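Local coordinates for membrane-bound lytic murein transglycosylase A (Burkholderia pseudomallei, PDB 6QK4), which probably cleaves the beta-1,4 bond between N-acetylmuramic acid and N-acetylglucosamine in peptidoglycan, leaving a 1,6-anhydro ring on the muramic acid, at residues Leu25-Trp30 / Thr88-Ala93; Ala44-Arg49 / Pro266-Arg271; Gly283-Leu288 / Leu302-Asp307; Gly314-Asp319 / Gly339-Leu344. One frame throughout, in Å; residues are numbered along the deposited sequence.

Interaction 1. Residues Leu25-Trp30 / Thr88-Ala93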
# COMPACT_ATOMS: atom_id res chain seq x y z
N LEU A 25 -6.49 -22.27 -14.04
CA LEU A 25 -7.76 -21.54 -13.98
C LEU A 25 -8.92 -22.51 -14.13
O LEU A 25 -9.04 -23.18 -15.16
CB LEU A 25 -7.86 -20.45 -15.06
CG LEU A 25 -6.96 -19.23 -14.78
CD1 LEU A 25 -6.69 -18.46 -16.11
CD2 LEU A 25 -7.57 -18.29 -13.69
N THR A 26 -9.83 -22.50 -13.16
CA THR A 26 -10.99 -23.41 -13.17
C THR A 26 -12.25 -22.56 -13.05
O THR A 26 -12.49 -21.96 -11.98
CB THR A 26 -10.95 -24.40 -12.02
OG1 THR A 26 -9.70 -25.09 -12.00
CG2 THR A 26 -12.12 -25.43 -12.21
N PRO A 27 -13.10 -22.48 -14.07
CA PRO A 27 -14.36 -21.74 -13.91
C PRO A 27 -15.27 -22.35 -12.85
O PRO A 27 -15.41 -23.58 -12.75
CB PRO A 27 -15.03 -21.84 -15.30
CG PRO A 27 -14.48 -23.21 -15.85
CD PRO A 27 -13.02 -23.24 -15.36
N VAL A 28 -15.89 -21.49 -12.06
CA VAL A 28 -16.82 -21.94 -11.02
C VAL A 28 -18.05 -21.04 -11.06
O VAL A 28 -18.08 -20.01 -11.71
CB VAL A 28 -16.18 -21.95 -9.62
CG1 VAL A 28 -14.92 -22.81 -9.57
CG2 VAL A 28 -15.82 -20.48 -9.22
N ALA A 29 -19.14 -21.49 -10.40
CA ALA A 29 -20.29 -20.63 -10.30
C ALA A 29 -20.05 -19.57 -9.22
O ALA A 29 -19.25 -19.78 -8.30
CB ALA A 29 -21.55 -21.44 -9.91
N TRP A 30 -20.75 -18.45 -9.30
CA TRP A 30 -20.62 -17.48 -8.23
C TRP A 30 -20.98 -18.09 -6.87
O TRP A 30 -20.42 -17.73 -5.85
CB TRP A 30 -21.45 -16.23 -8.54
CG TRP A 30 -20.76 -15.33 -9.52
CD1 TRP A 30 -20.99 -15.20 -10.85
CD2 TRP A 30 -19.66 -14.47 -9.21
NE1 TRP A 30 -20.12 -14.26 -11.39
CE2 TRP A 30 -19.30 -13.80 -10.39
CE3 TRP A 30 -18.98 -14.17 -8.03
CZ2 TRP A 30 -18.24 -12.87 -10.44
CZ3 TRP A 30 -17.92 -13.25 -8.09
CH2 TRP A 30 -17.58 -12.61 -9.29
N THR A 88 -17.36 -14.13 -15.26
CA THR A 88 -17.25 -15.46 -14.69
C THR A 88 -16.04 -15.54 -13.77
O THR A 88 -14.94 -15.15 -14.18
CB THR A 88 -17.12 -16.50 -15.83
OG1 THR A 88 -18.34 -16.48 -16.60
CG2 THR A 88 -17.00 -17.93 -15.24
N PRO A 89 -16.18 -16.10 -12.58
CA PRO A 89 -15.00 -16.29 -11.73
C PRO A 89 -14.27 -17.61 -11.99
O PRO A 89 -14.88 -18.65 -12.20
CB PRO A 89 -15.62 -16.25 -10.31
CG PRO A 89 -17.03 -16.97 -10.51
CD PRO A 89 -17.42 -16.63 -11.96
N PHE A 90 -12.93 -17.56 -11.93
CA PHE A 90 -12.09 -18.73 -12.16
C PHE A 90 -11.21 -18.94 -10.95
O PHE A 90 -10.35 -18.10 -10.65
CB PHE A 90 -11.18 -18.61 -13.38
CG PHE A 90 -11.92 -18.68 -14.71
CD1 PHE A 90 -12.72 -17.62 -15.09
CD2 PHE A 90 -11.78 -19.79 -15.59
CE1 PHE A 90 -13.43 -17.64 -16.28
CE2 PHE A 90 -12.48 -19.78 -16.82
CZ PHE A 90 -13.31 -18.71 -17.13
N GLN A 91 -11.38 -20.06 -10.28
CA GLN A 91 -10.46 -20.40 -9.17
C GLN A 91 -9.02 -20.46 -9.69
O GLN A 91 -8.75 -21.06 -10.73
CB GLN A 91 -10.92 -21.75 -8.55
CG GLN A 91 -9.86 -22.38 -7.65
CD GLN A 91 -10.16 -23.83 -7.42
OE1 GLN A 91 -10.92 -24.17 -6.51
NE2 GLN A 91 -9.58 -24.70 -8.23
N PHE A 92 -8.08 -19.75 -9.01
CA PHE A 92 -6.72 -19.53 -9.53
C PHE A 92 -5.72 -20.31 -8.69
O PHE A 92 -5.68 -20.15 -7.45
CB PHE A 92 -6.41 -18.05 -9.44
CG PHE A 92 -5.09 -17.65 -10.05
CD1 PHE A 92 -4.73 -18.10 -11.31
CD2 PHE A 92 -4.24 -16.79 -9.36
CE1 PHE A 92 -3.50 -17.68 -11.90
CE2 PHE A 92 -3.01 -16.41 -9.93
CZ PHE A 92 -2.65 -16.84 -11.20
N ALA A 93 -4.94 -21.17 -9.34
CA ALA A 93 -3.94 -21.93 -8.61
C ALA A 93 -2.51 -21.55 -9.01
O ALA A 93 -2.24 -21.10 -10.14
CB ALA A 93 -4.14 -23.43 -8.82
O HOH W 1 -7.84 -23.64 -10.54

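Interaction 2. Residues Ala44-Arg49 / Pro266-Arg271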
# COMPACT_ATOMS: atom_id res chain seq x y z
N ALA A 44 -16.22 -0.95 -4.62
CA ALA A 44 -15.78 -1.71 -5.79
C ALA A 44 -16.09 -1.01 -7.13
O ALA A 44 -15.29 -1.12 -8.09
CB ALA A 44 -16.41 -3.12 -5.77
N THR A 45 -17.22 -0.28 -7.23
CA THR A 45 -17.50 0.43 -8.49
C THR A 45 -16.52 1.56 -8.75
O THR A 45 -16.32 1.94 -9.92
CB THR A 45 -18.91 1.00 -8.49
OG1 THR A 45 -19.18 1.54 -7.19
CG2 THR A 45 -19.94 -0.15 -8.76
N ILE A 46 -15.96 2.17 -7.70
CA ILE A 46 -14.97 3.23 -7.91
C ILE A 46 -13.75 2.65 -8.60
O ILE A 46 -13.26 3.19 -9.61
CB ILE A 46 -14.60 3.90 -6.57
CG1 ILE A 46 -15.79 4.73 -6.05
CG2 ILE A 46 -13.41 4.83 -6.71
CD1 ILE A 46 -15.70 5.20 -4.60
N ALA A 47 -13.24 1.54 -8.08
CA ALA A 47 -12.06 0.91 -8.68
C ALA A 47 -12.40 0.33 -10.04
O ALA A 47 -11.54 0.32 -10.93
CB ALA A 47 -11.49 -0.18 -7.76
N LEU A 48 -13.64 -0.12 -10.22
CA LEU A 48 -14.10 -0.57 -11.53
C LEU A 48 -14.06 0.55 -12.59
O LEU A 48 -13.65 0.32 -13.73
CB LEU A 48 -15.53 -1.15 -11.42
CG LEU A 48 -16.20 -1.51 -12.77
CD1 LEU A 48 -15.51 -2.69 -13.34
CD2 LEU A 48 -17.63 -1.93 -12.47
N ARG A 49 -14.53 1.76 -12.26
CA ARG A 49 -14.45 2.83 -13.25
C ARG A 49 -13.01 3.19 -13.57
O ARG A 49 -12.68 3.48 -14.72
CB ARG A 49 -15.22 4.04 -12.73
CG ARG A 49 -16.75 3.83 -12.79
CD ARG A 49 -17.49 5.17 -12.64
NE ARG A 49 -17.11 5.87 -11.42
CZ ARG A 49 -17.64 5.62 -10.23
NH1 ARG A 49 -18.57 4.71 -10.14
NH2 ARG A 49 -17.25 6.29 -9.13
N PRO A 266 -5.27 6.07 -10.66
CA PRO A 266 -5.18 6.17 -9.19
C PRO A 266 -5.68 4.89 -8.52
O PRO A 266 -6.74 4.35 -8.88
CB PRO A 266 -6.12 7.33 -8.86
CG PRO A 266 -6.30 8.10 -10.13
CD PRO A 266 -6.14 7.10 -11.27
N LEU A 267 -4.92 4.41 -7.56
CA LEU A 267 -5.34 3.24 -6.75
C LEU A 267 -6.49 3.58 -5.81
O LEU A 267 -6.55 4.67 -5.24
CB LEU A 267 -4.15 2.72 -5.95
CG LEU A 267 -2.89 2.40 -6.77
CD1 LEU A 267 -1.73 1.94 -5.92
CD2 LEU A 267 -3.26 1.31 -7.74
N THR A 268 -7.38 2.58 -5.56
CA THR A 268 -8.48 2.78 -4.63
C THR A 268 -8.21 2.03 -3.33
O THR A 268 -7.94 0.82 -3.36
CB THR A 268 -9.76 2.24 -5.28
OG1 THR A 268 -9.98 2.96 -6.48
CG2 THR A 268 -10.99 2.48 -4.33
N PRO A 269 -8.25 2.68 -2.17
CA PRO A 269 -7.97 1.96 -0.91
C PRO A 269 -8.85 0.73 -0.75
O PRO A 269 -10.06 0.79 -0.93
CB PRO A 269 -8.29 3.01 0.17
CG PRO A 269 -7.93 4.39 -0.52
CD PRO A 269 -8.46 4.13 -1.99
N GLU A 270 -8.23 -0.38 -0.35
CA GLU A 270 -8.89 -1.69 -0.17
C GLU A 270 -9.64 -2.20 -1.39
O GLU A 270 -10.47 -3.14 -1.26
CB GLU A 270 -9.81 -1.66 1.05
CG GLU A 270 -8.99 -1.32 2.30
CD GLU A 270 -9.68 -1.87 3.60
OE1 GLU A 270 -9.93 -3.11 3.72
OE2 GLU A 270 -9.97 -1.01 4.47
N ARG A 271 -9.33 -1.70 -2.60
CA ARG A 271 -9.94 -2.25 -3.79
C ARG A 271 -8.93 -2.42 -4.90
O ARG A 271 -9.34 -2.74 -6.03
CB ARG A 271 -11.08 -1.36 -4.33
CG ARG A 271 -12.33 -1.27 -3.39
CD ARG A 271 -13.05 -2.64 -3.41
NE ARG A 271 -14.10 -2.60 -2.39
CZ ARG A 271 -14.81 -3.67 -2.05
NH1 ARG A 271 -14.56 -4.81 -2.70
NH2 ARG A 271 -15.73 -3.60 -1.02

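Interaction 3. Residues Gly283-Leu288 / Leu302-Asp307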
# COMPACT_ATOMS: atom_id res chain seq x y z
N GLY A 283 -5.43 -5.06 -14.86
CA GLY A 283 -6.83 -4.92 -15.24
C GLY A 283 -7.71 -6.08 -14.77
O GLY A 283 -8.94 -5.96 -14.80
N THR A 284 -7.10 -7.21 -14.32
CA THR A 284 -7.91 -8.38 -13.93
C THR A 284 -8.60 -8.06 -12.61
O THR A 284 -7.91 -7.71 -11.64
CB THR A 284 -7.04 -9.63 -13.74
OG1 THR A 284 -6.23 -9.85 -14.92
CG2 THR A 284 -7.91 -10.87 -13.45
N PRO A 285 -9.92 -8.20 -12.52
CA PRO A 285 -10.55 -8.18 -11.19
C PRO A 285 -10.29 -9.52 -10.50
O PRO A 285 -10.25 -10.56 -11.15
CB PRO A 285 -12.06 -8.01 -11.49
CG PRO A 285 -12.11 -7.73 -13.04
CD PRO A 285 -10.89 -8.45 -13.60
N VAL A 286 -10.12 -9.49 -9.18
CA VAL A 286 -9.71 -10.65 -8.40
C VAL A 286 -10.59 -10.68 -7.16
O VAL A 286 -10.69 -9.67 -6.44
CB VAL A 286 -8.24 -10.59 -7.93
CG1 VAL A 286 -7.85 -11.89 -7.14
CG2 VAL A 286 -7.30 -10.43 -9.13
N PHE A 287 -11.22 -11.85 -6.86
CA PHE A 287 -11.88 -11.96 -5.58
C PHE A 287 -10.86 -12.56 -4.62
O PHE A 287 -10.31 -13.64 -4.91
CB PHE A 287 -13.18 -12.79 -5.62
CG PHE A 287 -13.96 -12.58 -4.34
CD1 PHE A 287 -14.66 -11.40 -4.16
CD2 PHE A 287 -13.86 -13.47 -3.28
CE1 PHE A 287 -15.32 -11.13 -3.02
CE2 PHE A 287 -14.52 -13.18 -2.04
CZ PHE A 287 -15.22 -11.99 -1.90
N LEU A 288 -10.55 -11.82 -3.55
CA LEU A 288 -9.50 -12.16 -2.61
C LEU A 288 -10.12 -12.63 -1.30
O LEU A 288 -10.91 -11.90 -0.71
CB LEU A 288 -8.59 -10.92 -2.40
CG LEU A 288 -7.33 -11.13 -1.58
CD1 LEU A 288 -6.42 -12.20 -2.19
CD2 LEU A 288 -6.56 -9.77 -1.45
N LEU A 302 -13.47 -8.04 -3.22
CA LEU A 302 -13.27 -7.90 -4.66
C LEU A 302 -12.33 -6.73 -4.89
O LEU A 302 -12.61 -5.61 -4.45
CB LEU A 302 -14.60 -7.65 -5.38
CG LEU A 302 -14.47 -7.49 -6.92
CD1 LEU A 302 -13.92 -8.73 -7.65
CD2 LEU A 302 -15.82 -7.10 -7.46
N VAL A 303 -11.20 -7.01 -5.53
CA VAL A 303 -10.17 -6.02 -5.79
C VAL A 303 -9.82 -6.08 -7.28
O VAL A 303 -10.27 -6.95 -8.06
CB VAL A 303 -8.92 -6.27 -4.93
CG1 VAL A 303 -9.31 -6.27 -3.40
CG2 VAL A 303 -8.31 -7.66 -5.23
N PHE A 304 -8.97 -5.12 -7.70
CA PHE A 304 -8.56 -5.07 -9.12
C PHE A 304 -7.05 -5.03 -9.20
O PHE A 304 -6.42 -4.31 -8.43
CB PHE A 304 -9.15 -3.83 -9.81
CG PHE A 304 -10.65 -3.91 -9.98
CD1 PHE A 304 -11.46 -3.56 -8.94
CD2 PHE A 304 -11.20 -4.28 -11.22
CE1 PHE A 304 -12.87 -3.64 -9.10
CE2 PHE A 304 -12.60 -4.37 -11.41
CZ PHE A 304 -13.41 -4.06 -10.30
N ALA A 305 -6.47 -5.83 -10.10
CA ALA A 305 -5.01 -5.83 -10.28
C ALA A 305 -4.59 -4.57 -11.02
O ALA A 305 -4.78 -4.46 -12.24
CB ALA A 305 -4.61 -7.10 -11.04
N GLN A 306 -4.06 -3.58 -10.28
CA GLN A 306 -3.84 -2.27 -10.84
C GLN A 306 -2.45 -1.80 -10.53
O GLN A 306 -2.15 -0.62 -10.77
CB GLN A 306 -4.88 -1.24 -10.34
CG GLN A 306 -6.35 -1.70 -10.77
CD GLN A 306 -7.44 -0.72 -10.35
OE1 GLN A 306 -7.42 -0.15 -9.24
NE2 GLN A 306 -8.49 -0.65 -11.17
N ASP A 307 -1.58 -2.69 -10.04
CA ASP A 307 -0.23 -2.23 -9.71
C ASP A 307 0.69 -3.44 -9.77
O ASP A 307 0.24 -4.57 -9.86
CB ASP A 307 -0.20 -1.54 -8.31
CG ASP A 307 0.96 -0.48 -8.17
OD1 ASP A 307 1.74 -0.27 -9.14
OD2 ASP A 307 1.06 0.11 -7.05

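Interaction 4. Residues Gly314-Asp319 / Gly339-Leu344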
# COMPACT_ATOMS: atom_id res chain seq x y z
N GLY A 314 5.18 -14.33 -8.19
CA GLY A 314 4.62 -15.65 -8.00
C GLY A 314 3.25 -15.76 -8.63
O GLY A 314 2.86 -14.95 -9.48
N GLY A 315 2.49 -16.75 -8.18
CA GLY A 315 1.18 -16.99 -8.76
C GLY A 315 0.11 -16.33 -7.90
O GLY A 315 -0.33 -15.18 -8.10
N VAL A 316 -0.33 -17.09 -6.91
CA VAL A 316 -1.32 -16.56 -5.97
C VAL A 316 -0.53 -15.71 -5.02
O VAL A 316 -0.01 -16.18 -4.00
CB VAL A 316 -2.07 -17.69 -5.24
CG1 VAL A 316 -3.16 -17.09 -4.25
CG2 VAL A 316 -2.75 -18.65 -6.27
N ARG A 317 -0.42 -14.43 -5.35
CA ARG A 317 0.43 -13.52 -4.59
C ARG A 317 -0.13 -12.12 -4.79
O ARG A 317 -0.32 -11.69 -5.95
CB ARG A 317 1.86 -13.58 -5.15
CG ARG A 317 2.82 -12.70 -4.37
CD ARG A 317 3.07 -13.29 -2.93
NE ARG A 317 4.11 -12.43 -2.27
CZ ARG A 317 3.87 -11.33 -1.56
NH1 ARG A 317 2.64 -10.94 -1.31
NH2 ARG A 317 4.87 -10.57 -1.09
N ALA A 318 -0.32 -11.36 -3.70
CA ALA A 318 -0.82 -10.01 -3.89
C ALA A 318 -0.25 -9.08 -2.82
O ALA A 318 -0.03 -9.50 -1.66
CB ALA A 318 -2.35 -10.01 -3.86
N ASP A 319 -0.09 -7.80 -3.20
CA ASP A 319 0.11 -6.72 -2.22
C ASP A 319 -1.20 -5.91 -2.12
O ASP A 319 -1.64 -5.32 -3.11
CB ASP A 319 1.26 -5.79 -2.65
CG ASP A 319 2.23 -5.44 -1.53
OD1 ASP A 319 2.14 -5.90 -0.38
OD2 ASP A 319 3.15 -4.62 -1.79
N GLY A 339 -3.87 -16.57 1.71
CA GLY A 339 -4.96 -16.11 0.85
C GLY A 339 -5.33 -17.06 -0.27
O GLY A 339 -4.57 -17.96 -0.64
N ARG A 340 -6.53 -16.83 -0.80
CA ARG A 340 -7.08 -17.53 -1.97
C ARG A 340 -7.61 -16.52 -2.99
O ARG A 340 -8.14 -15.44 -2.64
CB ARG A 340 -8.24 -18.45 -1.57
CG ARG A 340 -7.80 -19.61 -0.69
CD ARG A 340 -6.91 -20.59 -1.47
NE ARG A 340 -6.46 -21.69 -0.58
CZ ARG A 340 -7.16 -22.82 -0.30
NH1 ARG A 340 -8.40 -23.01 -0.78
NH2 ARG A 340 -6.59 -23.71 0.56
N MET A 341 -7.53 -16.87 -4.27
CA MET A 341 -7.93 -15.95 -5.35
C MET A 341 -8.83 -16.63 -6.36
O MET A 341 -8.65 -17.81 -6.67
CB MET A 341 -6.71 -15.41 -6.14
CG MET A 341 -5.95 -14.45 -5.33
SD MET A 341 -4.53 -14.00 -6.44
CE MET A 341 -3.79 -12.76 -5.38
N TRP A 342 -9.79 -15.85 -6.88
CA TRP A 342 -10.49 -16.13 -8.12
C TRP A 342 -10.29 -14.96 -9.07
O TRP A 342 -10.52 -13.81 -8.68
CB TRP A 342 -12.01 -16.30 -7.88
CG TRP A 342 -12.32 -17.50 -6.98
CD1 TRP A 342 -12.84 -18.69 -7.40
CD2 TRP A 342 -12.07 -17.64 -5.55
NE1 TRP A 342 -12.95 -19.57 -6.29
CE2 TRP A 342 -12.44 -18.96 -5.19
CE3 TRP A 342 -11.51 -16.79 -4.57
CZ2 TRP A 342 -12.37 -19.43 -3.85
CZ3 TRP A 342 -11.37 -17.29 -3.22
CH2 TRP A 342 -11.83 -18.60 -2.90
N LEU A 343 -9.90 -15.25 -10.32
CA LEU A 343 -9.79 -14.21 -11.34
C LEU A 343 -11.11 -14.09 -12.09
O LEU A 343 -11.72 -15.11 -12.43
CB LEU A 343 -8.67 -14.55 -12.32
CG LEU A 343 -7.27 -14.83 -11.78
CD1 LEU A 343 -6.22 -14.68 -12.89
CD2 LEU A 343 -6.86 -13.90 -10.70
N LEU A 344 -11.57 -12.88 -12.30
CA LEU A 344 -12.78 -12.68 -13.09
C LEU A 344 -12.41 -12.39 -14.54
O LEU A 344 -11.50 -11.61 -14.80
CB LEU A 344 -13.59 -11.49 -12.58
CG LEU A 344 -14.39 -11.66 -11.26
CD1 LEU A 344 -13.53 -11.96 -10.13
CD2 LEU A 344 -15.12 -10.40 -11.02

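Interaction 1. Residues Leu25-Trp30 / Thr88-Ala93
Pro27 lies over one face of the Phe90 ring. Its CB sits 4.0 Å from the centroid of the Phe90 ring, 27° off the ring normal, a CH-pi contact. Phe90 CG stands beside its own backbone N (chi1 -71°), and this turns the ring back under Pro27. On the same side of the strand pair, Leu25 uses one branch. Its CD2 rests 3.6 Å from Phe90 CB and also reaches Phe92 CD1, so this methyl bridges two aromatic residues. Thr26 and Gln91 occupy the other side, side by side and pointing the same way. Their polar ends do not bond directly. A water accepts from Thr26 OG1 and from Gln91 NE2, and donates to Gln91 O at 2.7 Å. Gln91 O therefore takes two bonds, since Thr26 N also donates to it at 3.0 Å. Gln91 N returns a bond to Thr26 O. Past the strand end, Val28 N donates to Pro89 O (3.0 Å) in a nearly straight bond of 165°. The Pro89 ring then meets Trp30: Pro89 CD lies 3.8 Å from the centroid of the indole five-membered ring, over its face. Trp30 NE1 is held by Phe87 O. Strand 87-92 also bonds to strand 336-346 through Phe90 and Leu343. This is antiparallel sheet pairing, with the short strand 25-27 added beside strand 87-92 near the protein surface.

Interaction 2. Residues Ala44-Arg49 / Pro266-Arg271
Helix 44-55 packs here against the loop that leads into strand 272-274. Ala47 is the centre of the contact. Its CB touches two residues of the loop, Arg271 CB at 3.7 Å and Thr268 OG1 at 3.7 Å. Ile46 flanks it: its CG2 lies 3.9 Å from Thr268 OG1, and the two side chains cross at about a right angle. The Arg271 side chain runs along to Ala44, at the first turn of the helix. The chain bends at chi2 (-71°), which brings CD to 3.7 Å from Ala44 CA. The guanidinium then turns one face to Ala44, with Ala44 CB above that plane and toward its rim. Ala44 N and Arg271 NE are 3.5 Å apart, but both are donors and form no bond. The charge of Arg271 is met elsewhere. NH1 forms a salt bridge with Asp39 and a hydrogen bond to Leu302 O, and NH2 bonds to Ile42 O. Within the loop, Arg271 N bonds to Thr268 O at 3.0 Å, which links the two residues that meet the helix. Across the interface the contact is thus van der Waals packing, while the polar grip on the buried arginine comes from residues around it.

Interaction 3. Residues Gly283-Leu288 / Leu302-Asp307
Strands 285-288 and 302-307 run antiparallel with a strong twist, 134° between their directions. They are the two arms of the hairpin 285-291/298-307 in the 3D domain, which belongs by sequence to the double-psi beta-barrel clan. Val286 and Val303 form the hydrogen-bonded pair: Val286 N donates to Val303 O at 2.8 Å and Val303 N to Val286 O at 2.9 Å. The ladder runs on past the strand start, with Ala305 N bonded to Thr284 O and Gly283 N to Ala305 O at 2.8 Å, the latter almost straight at 177°. Pro285 with Phe304 and Phe287 with Leu302 are non-hydrogen-bonded pairs. Their side chains share one face. Pro285 CB meets the Phe304 ring at CE2, 3.7 Å away, and the two side chains cross. Phe304 in turn packs on Ala47 and Leu48 of helix 44-55. Phe287 CG is anti to the backbone N (chi1 -166°). This carries the ring across to Leu302, where Phe287 CE1 lies 3.6 Å from Leu302 N and CD1 3.9 Å from Leu302 CB. The valines fill the other face, toward Ile273. Val303 CG2 sits between its own backbone N and carbonyl carbon, and comes within 3.3 Å of Val286 O.

Interaction 4. Residues Gly314-Asp319 / Gly339-Leu344
Val316 meets Met341 in the buried part of this contact. A loop with Gly314 and Gly315 precedes it. Val316 N donates to Asn94 OD1, a bond that helps to hold the backbone here. Val316 points its CB toward segment 339-344. CG1, anti to the backbone N (chi1 -179°), is the branch that touches. It lies 4.0 Å from Met341 CG, 4.0 Å from Met341 SD and 4.0 Å from Gly339 O. The two side chains slide past each other in opposite directions. Arg317 turns its side chain away, and its guanidinium bonds to Thr104 OG1 and Leu102 O on strand 101-114. Its backbone still takes part: Arg317 O is 3.7 Å from Met341 CE. Ala318 follows and also points toward segment 339-344. Its CB lies 3.5 Å from Met341 CE, a close approach for two methyl carbons. Met341 reaches this far because its chain is extended beyond CG (chi2 178°, chi3 176°). One long side chain thus spans from Val316 near its middle to Ala318 at its end. Around it, Val286 and Leu288 of strand 285-291 pack on Met341, and Ile273 touches Ala318. The two segments meet mainly through side-chain carbons and the Met341 sulfur, with no backbone pairing between them. Strands 317-324 and 336-346 are not paired with each other, and side chains meeting between them are consistent with a barrel interior, as expected of the double-psi beta-barrel clan.

How the interactions relate
Interactions 1, 3 and 4 reach the same set of strands, with strand 336-346 as the common member. It bonds to strand 87-92 of interaction 1 and to strand 285-291 of interaction 3. The centres of 1 and 4 lie about 12 Å apart, and those of 3 and 4 about 9 Å. Interaction 2 sits about 9 Å from interaction 3, centre to centre, and touches it through Arg271 and Ala47, but its centre is about 22 Å from that of interaction 1. Along the chain, interactions 1 and 2 cross, while 3 and 4 follow in turn. N-terminal elements and the C-terminal strand 336-346 thus pack in one part of the fold.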